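Local atomic coordinates of beta-lactamase Rm3 (Uncultured bacterium, PDB entry 5IQK), a protein that hydrolyses beta-lactam antibiotics as a zinc-dependent metallo-beta-lactamase of subclass B3, and so probably confers resistance to them. Residues A[23-28]-A[228-233]; A[17-22]-A[242-247]. All blocks are in the same frame, centred on the assembly; numbering follows the deposited sequence.

Contact 1: residues A[23-28]-A[228-233]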
loop_
_atom_site.group_PDB
_atom_site.type_symbol
_atom_site.label_atom_id
_atom_site.label_comp_id
_atom_site.label_asym_id
_atom_site.label_seq_id
_atom_site.Cartn_x
_atom_site.Cartn_y
_atom_site.Cartn_z
ATOM N N THR A 23 0.424 -7.335 -13.809
ATOM C CA THR A 23 0.737 -6.516 -12.627
ATOM C C THR A 23 2.043 -5.741 -12.817
ATOM O O THR A 23 3.087 -6.345 -13.058
ATOM C CB THR A 23 0.847 -7.383 -11.357
ATOM O OG1 THR A 23 -0.392 -8.070 -11.116
ATOM C CG2 THR A 23 1.197 -6.509 -10.126
ATOM N N TYR A 24 1.985 -4.415 -12.692
ATOM C CA TYR A 24 3.164 -3.570 -12.920
ATOM C C TYR A 24 3.449 -2.673 -11.724
ATOM O O TYR A 24 2.515 -2.251 -11.043
ATOM C CB TYR A 24 2.974 -2.670 -14.125
ATOM C CG TYR A 24 2.701 -3.412 -15.411
ATOM C CD1 TYR A 24 3.708 -3.600 -16.338
ATOM C CD2 TYR A 24 1.440 -3.923 -15.690
ATOM C CE1 TYR A 24 3.470 -4.277 -17.527
ATOM C CE2 TYR A 24 1.198 -4.596 -16.873
ATOM C CZ TYR A 24 2.221 -4.771 -17.781
ATOM O OH TYR A 24 1.987 -5.444 -18.960
ATOM N N TYR A 25 4.719 -2.332 -11.520
ATOM C CA TYR A 25 5.111 -1.315 -10.529
ATOM C C TYR A 25 5.190 0.076 -11.170
ATOM O O TYR A 25 5.874 0.256 -12.178
ATOM C CB TYR A 25 6.454 -1.671 -9.905
ATOM C CG TYR A 25 6.817 -0.804 -8.705
ATOM C CD1 TYR A 25 6.324 -1.100 -7.444
ATOM C CD2 TYR A 25 7.632 0.307 -8.850
ATOM C CE1 TYR A 25 6.650 -0.315 -6.336
ATOM C CE2 TYR A 25 7.978 1.107 -7.734
ATOM C CZ TYR A 25 7.472 0.785 -6.498
ATOM O OH TYR A 25 7.790 1.562 -5.409
ATOM N N VAL A 26 4.489 1.055 -10.598
ATOM C CA VAL A 26 4.490 2.413 -11.149
ATOM C C VAL A 26 4.777 3.466 -10.076
ATOM O O VAL A 26 4.504 4.658 -10.273
ATOM C CB VAL A 26 3.146 2.748 -11.841
ATOM C CG1 VAL A 26 2.972 1.908 -13.094
ATOM C CG2 VAL A 26 1.986 2.530 -10.894
ATOM N N GLY A 27 5.354 3.019 -8.962
ATOM C CA GLY A 27 5.633 3.885 -7.833
ATOM C C GLY A 27 7.000 4.560 -7.860
ATOM O O GLY A 27 7.592 4.791 -8.922
ATOM N N MET A 28 7.485 4.901 -6.666
ATOM C CA MET A 28 8.714 5.669 -6.478
ATOM C C MET A 28 9.734 4.826 -5.704
ATOM O O MET A 28 9.463 3.676 -5.364
ATOM C CB MET A 28 8.421 6.979 -5.723
ATOM C CG MET A 28 7.668 8.049 -6.516
ATOM S SD MET A 28 6.027 7.561 -7.120
ATOM C CE MET A 28 5.227 7.017 -5.603
ATOM N N GLN A 228 12.070 -5.936 0.109
ATOM C CA GLN A 228 13.325 -6.071 -0.652
ATOM C C GLN A 228 13.116 -5.933 -2.159
ATOM O O GLN A 228 13.739 -6.656 -2.962
ATOM C CB GLN A 228 14.001 -7.415 -0.361
ATOM C CG GLN A 228 14.316 -7.649 1.121
ATOM C CD GLN A 228 13.112 -8.191 1.869
ATOM O OE1 GLN A 228 12.415 -9.076 1.369
ATOM N NE2 GLN A 228 12.849 -7.653 3.062
ATOM N N LEU A 229 12.257 -4.997 -2.557
ATOM C CA LEU A 229 11.884 -4.905 -3.971
ATOM C C LEU A 229 13.064 -4.519 -4.849
ATOM O O LEU A 229 13.131 -4.948 -6.011
ATOM C CB LEU A 229 10.738 -3.914 -4.177
ATOM C CG LEU A 229 10.118 -3.887 -5.579
ATOM C CD1 LEU A 229 9.641 -5.277 -5.987
ATOM C CD2 LEU A 229 8.971 -2.894 -5.647
ATOM N N TRP A 230 13.980 -3.701 -4.335
ATOM C CA TRP A 230 15.083 -3.256 -5.190
ATOM C C TRP A 230 16.154 -4.331 -5.346
ATOM O O TRP A 230 16.788 -4.416 -6.405
ATOM C CB TRP A 230 15.663 -1.934 -4.668
ATOM C CG TRP A 230 14.596 -0.903 -4.477
ATOM C CD1 TRP A 230 14.460 -0.047 -3.414
ATOM C CD2 TRP A 230 13.463 -0.653 -5.341
ATOM N NE1 TRP A 230 13.335 0.727 -3.575
ATOM C CE2 TRP A 230 12.705 0.375 -4.739
ATOM C CE3 TRP A 230 13.031 -1.186 -6.569
ATOM C CZ2 TRP A 230 11.535 0.878 -5.318
ATOM C CZ3 TRP A 230 11.867 -0.689 -7.139
ATOM C CH2 TRP A 230 11.132 0.335 -6.511
ATOM N N GLN A 231 16.338 -5.179 -4.337
ATOM C CA GLN A 231 17.202 -6.348 -4.512
ATOM C C GLN A 231 16.592 -7.285 -5.562
ATOM O O GLN A 231 17.285 -7.791 -6.458
ATOM C CB GLN A 231 17.407 -7.115 -3.210
ATOM C CG GLN A 231 18.203 -6.359 -2.140
ATOM C CD GLN A 231 17.314 -5.545 -1.218
ATOM O OE1 GLN A 231 16.263 -5.044 -1.621
ATOM N NE2 GLN A 231 17.731 -5.417 0.035
ATOM N N ARG A 232 15.294 -7.520 -5.420
ATOM C CA ARG A 232 14.535 -8.382 -6.334
ATOM C C ARG A 232 14.577 -7.852 -7.767
ATOM O O ARG A 232 14.807 -8.617 -8.714
ATOM C CB ARG A 232 13.088 -8.485 -5.824
ATOM C CG ARG A 232 12.990 -9.353 -4.575
ATOM C CD ARG A 232 11.698 -9.147 -3.785
ATOM N NE ARG A 232 10.479 -9.597 -4.440
ATOM C CZ ARG A 232 9.283 -9.072 -4.190
ATOM N NH1 ARG A 232 9.160 -8.071 -3.323
ATOM N NH2 ARG A 232 8.221 -9.539 -4.807
ATOM N N LEU A 233 14.367 -6.543 -7.924
ATOM C CA LEU A 233 14.454 -5.898 -9.237
ATOM C C LEU A 233 15.831 -6.064 -9.862
ATOM O O LEU A 233 15.936 -6.392 -11.043
ATOM C CB LEU A 233 14.109 -4.408 -9.157
ATOM C CG LEU A 233 14.216 -3.633 -10.479
ATOM C CD1 LEU A 233 13.216 -4.188 -11.510
ATOM C CD2 LEU A 233 13.969 -2.154 -10.268
#
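Y25 meets L229 and W230 where the strand 23-25 of the N-terminal sheet faces the first turn of helix 229-239. This is part of the alpha-beta/beta-alpha sandwich of the metallo-beta-lactamase fold. The backbones stay well apart, with CA of Y25 and CA of L229 10.1 Å from each other, so side chains bridge the gap. The Y25 ring touches both helix side chains. Its CG lies anti to the backbone N (chi1 -170°), and the ring extends from the strand toward the helix.

The tight part is around this ring. The methyl CD2 of L229 sits over one face in a CH-pi contact, 3.9 Å from the centroid of the Y25 ring and 3.5 Å from its CE1. W230 turns its six-membered ring almost perpendicular to Y25, with the planes at 87°. The pair is an offset edge-to-face one, and the leading atom CH2 of W230 lies 3.5 Å from CE2 of Y25. F17 of the neighbouring strand also meets the Y25 ring.

The looser side is that of W230, which is partly exposed although Y25 and L229 are buried. Its NE1 is hydrogen-bonded to the backbone O of K29, which holds the indole beside the loop that follows strand 23-25. O of M28, in the same loop, lies at the indole edge, near its plane, in van der Waals contact 3.5 Å from CZ2 of W230. The same carbonyl accepts a hydrogen bond in its plane from Y25, OH to O of M28 at 2.7 Å.

Contact 2: residues A[17-22]-A[242-247]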
loop_
_atom_site.group_PDB
_atom_site.type_symbol
_atom_site.label_atom_id
_atom_site.label_comp_id
_atom_site.label_asym_id
_atom_site.label_seq_id
_atom_site.Cartn_x
_atom_site.Cartn_y
_atom_site.Cartn_z
ATOM N N PHE A 17 8.134 -0.966 -14.104
ATOM C CA PHE A 17 8.462 -2.293 -14.626
ATOM C C PHE A 17 7.350 -3.311 -14.375
ATOM O O PHE A 17 6.540 -3.174 -13.452
ATOM C CB PHE A 17 9.770 -2.815 -14.009
ATOM C CG PHE A 17 9.774 -2.836 -12.500
ATOM C CD1 PHE A 17 9.489 -4.004 -11.804
ATOM C CD2 PHE A 17 10.077 -1.694 -11.782
ATOM C CE1 PHE A 17 9.491 -4.026 -10.415
ATOM C CE2 PHE A 17 10.080 -1.709 -10.405
ATOM C CZ PHE A 17 9.786 -2.876 -9.723
ATOM N N ARG A 18 7.367 -4.383 -15.120
ATOM C CA ARG A 18 6.425 -5.426 -14.924
ATOM C C ARG A 18 6.849 -6.346 -13.823
ATOM O O ARG A 18 7.981 -6.708 -13.707
ATOM C CB ARG A 18 6.264 -6.242 -16.208
ATOM C CG ARG A 18 5.467 -7.503 -16.034
ATOM C CD ARG A 18 5.558 -8.373 -17.278
ATOM N NE ARG A 18 4.280 -8.689 -17.880
ATOM C CZ ARG A 18 4.165 -9.244 -19.056
ATOM N NH1 ARG A 18 5.254 -9.544 -19.724
ATOM N NH2 ARG A 18 2.988 -9.532 -19.557
ATOM N N LEU A 19 5.906 -6.729 -12.995
ATOM C CA LEU A 19 6.184 -7.657 -11.908
ATOM C C LEU A 19 5.902 -9.080 -12.337
ATOM O O LEU A 19 6.800 -9.924 -12.374
ATOM C CB LEU A 19 5.352 -7.304 -10.681
ATOM C CG LEU A 19 5.851 -6.074 -9.950
ATOM C CD1 LEU A 19 4.718 -5.508 -9.101
ATOM C CD2 LEU A 19 7.043 -6.464 -9.089
ATOM N N PHE A 20 4.637 -9.331 -12.656
ATOM C CA PHE A 20 4.197 -10.615 -13.176
ATOM C C PHE A 20 2.886 -10.430 -13.921
ATOM O O PHE A 20 1.951 -9.832 -13.397
ATOM C CB PHE A 20 4.034 -11.641 -12.057
ATOM C CG PHE A 20 3.731 -13.022 -12.557
ATOM C CD1 PHE A 20 2.429 -13.506 -12.555
ATOM C CD2 PHE A 20 4.740 -13.827 -13.055
ATOM C CE1 PHE A 20 2.145 -14.775 -13.027
ATOM C CE2 PHE A 20 4.463 -15.098 -13.536
ATOM C CZ PHE A 20 3.165 -15.572 -13.522
ATOM N N GLY A 21 2.829 -10.932 -15.151
ATOM C CA GLY A 21 1.629 -10.861 -15.961
ATOM C C GLY A 21 1.108 -9.451 -16.150
ATOM O O GLY A 21 1.806 -8.580 -16.660
ATOM N N ASN A 22 -0.115 -9.215 -15.697
ATOM C CA ASN A 22 -0.751 -7.918 -15.866
ATOM C C ASN A 22 -0.524 -6.984 -14.675
ATOM O O ASN A 22 -1.210 -5.976 -14.550
ATOM C CB ASN A 22 -2.253 -8.089 -16.113
ATOM C CG ASN A 22 -2.960 -8.804 -14.965
ATOM O OD1 ASN A 22 -2.404 -9.712 -14.349
ATOM N ND2 ASN A 22 -4.182 -8.380 -14.663
ATOM N N ASP A 242 11.025 -14.677 -12.119
ATOM C CA ASP A 242 11.320 -15.573 -11.000
ATOM C C ASP A 242 11.878 -14.791 -9.821
ATOM O O ASP A 242 11.670 -15.145 -8.660
ATOM C CB ASP A 242 12.328 -16.652 -11.391
ATOM C CG ASP A 242 11.682 -17.878 -12.009
ATOM O OD1 ASP A 242 10.439 -17.994 -11.977
ATOM O OD2 ASP A 242 12.436 -18.741 -12.508
ATOM N N ALA A 243 12.605 -13.728 -10.137
ATOM C CA ALA A 243 13.236 -12.914 -9.117
ATOM C C ALA A 243 12.230 -12.271 -8.164
ATOM O O ALA A 243 12.583 -11.957 -7.027
ATOM C CB ALA A 243 14.087 -11.842 -9.764
ATOM N N PHE A 244 10.994 -12.063 -8.622
ATOM C CA PHE A 244 9.971 -11.432 -7.785
ATOM C C PHE A 244 9.124 -12.451 -7.033
ATOM O O PHE A 244 8.336 -12.088 -6.163
ATOM C CB PHE A 244 9.061 -10.543 -8.630
ATOM C CG PHE A 244 9.766 -9.391 -9.262
ATOM C CD1 PHE A 244 10.278 -8.366 -8.488
ATOM C CD2 PHE A 244 9.922 -9.327 -10.643
ATOM C CE1 PHE A 244 10.938 -7.303 -9.068
ATOM C CE2 PHE A 244 10.591 -8.262 -11.229
ATOM C CZ PHE A 244 11.103 -7.245 -10.424
ATOM N N VAL A 245 9.286 -13.724 -7.388
ATOM C CA VAL A 245 8.481 -14.803 -6.823
ATOM C C VAL A 245 9.146 -15.451 -5.613
ATOM O O VAL A 245 10.273 -15.933 -5.696
ATOM C CB VAL A 245 8.186 -15.874 -7.899
ATOM C CG1 VAL A 245 7.390 -17.031 -7.320
ATOM C CG2 VAL A 245 7.445 -15.232 -9.040
ATOM N N ASP A 246 8.432 -15.450 -4.490
ATOM C CA ASP A 246 8.921 -16.006 -3.234
ATOM C C ASP A 246 7.722 -16.302 -2.329
ATOM O O ASP A 246 7.141 -15.391 -1.734
ATOM C CB ASP A 246 9.899 -15.033 -2.557
ATOM C CG ASP A 246 10.494 -15.584 -1.266
ATOM O OD1 ASP A 246 11.301 -14.864 -0.643
ATOM O OD2 ASP A 246 10.151 -16.716 -0.860
ATOM N N PRO A 247 7.348 -17.584 -2.228
ATOM C CA PRO A 247 6.149 -17.996 -1.491
ATOM C C PRO A 247 6.262 -17.762 0.010
ATOM O O PRO A 247 5.257 -17.833 0.714
ATOM C CB PRO A 247 6.049 -19.493 -1.793
ATOM C CG PRO A 247 6.874 -19.694 -3.025
ATOM C CD PRO A 247 7.996 -18.725 -2.893
#
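F17 and F244 reach each other through different first torsions. In F17, CG stands between the backbone N and the carbonyl carbon (chi1 55°). In F244 it lies beside the N and anti to the carbonyl carbon (chi1 -64°). The two rings end near parallel, 16° apart, but slid so far that they barely overlap. CE1 of F17 lies 3.6 Å from CZ of F244. The methyl CD2 of L19 lies over one face of the F244 ring, 3.9 Å from the centroid, a CH-pi contact. The strand's backbone also takes part, as O of L19 is 3.6 Å from CD2 of F244.

Strand 17-20 is an outermost strand of the seven-stranded mixed sheet of this metallo-beta-lactamase fold. F244 ends a short 3-10 segment that leads from helix 229-239 toward helix 249-269. L19 also touches I220 of strand 218-221, in the second sheet. L19 and F20 both face T23, a classic beta bulge. The exposed R18, one residue before L19, reaches across the turn to G21. NE of R18 donates to a lone pair of O of G21 at 2.8 Å, and NH2 adds a weak second bond.

After helix 5-10 the chain forms strand 17-20, which carries one side of contact 2, and then turns into strand 23-25, which carries one side of contact 1. The two strands are antiparallel neighbours, paired through N of Y25 and O of F17. The chain then builds the rest of the first sheet and the second sheet before it returns as helix 229-239. The helix closes the loop of contact 1. The 3-10 segment after it closes the longer loop of contact 2, so contact 1 is nested inside. On the returning side, NH2 of R232 is hydrogen-bonded to O of F244. Both contacts tie the edge of the first sheet to helix 229-239 and the connection after it.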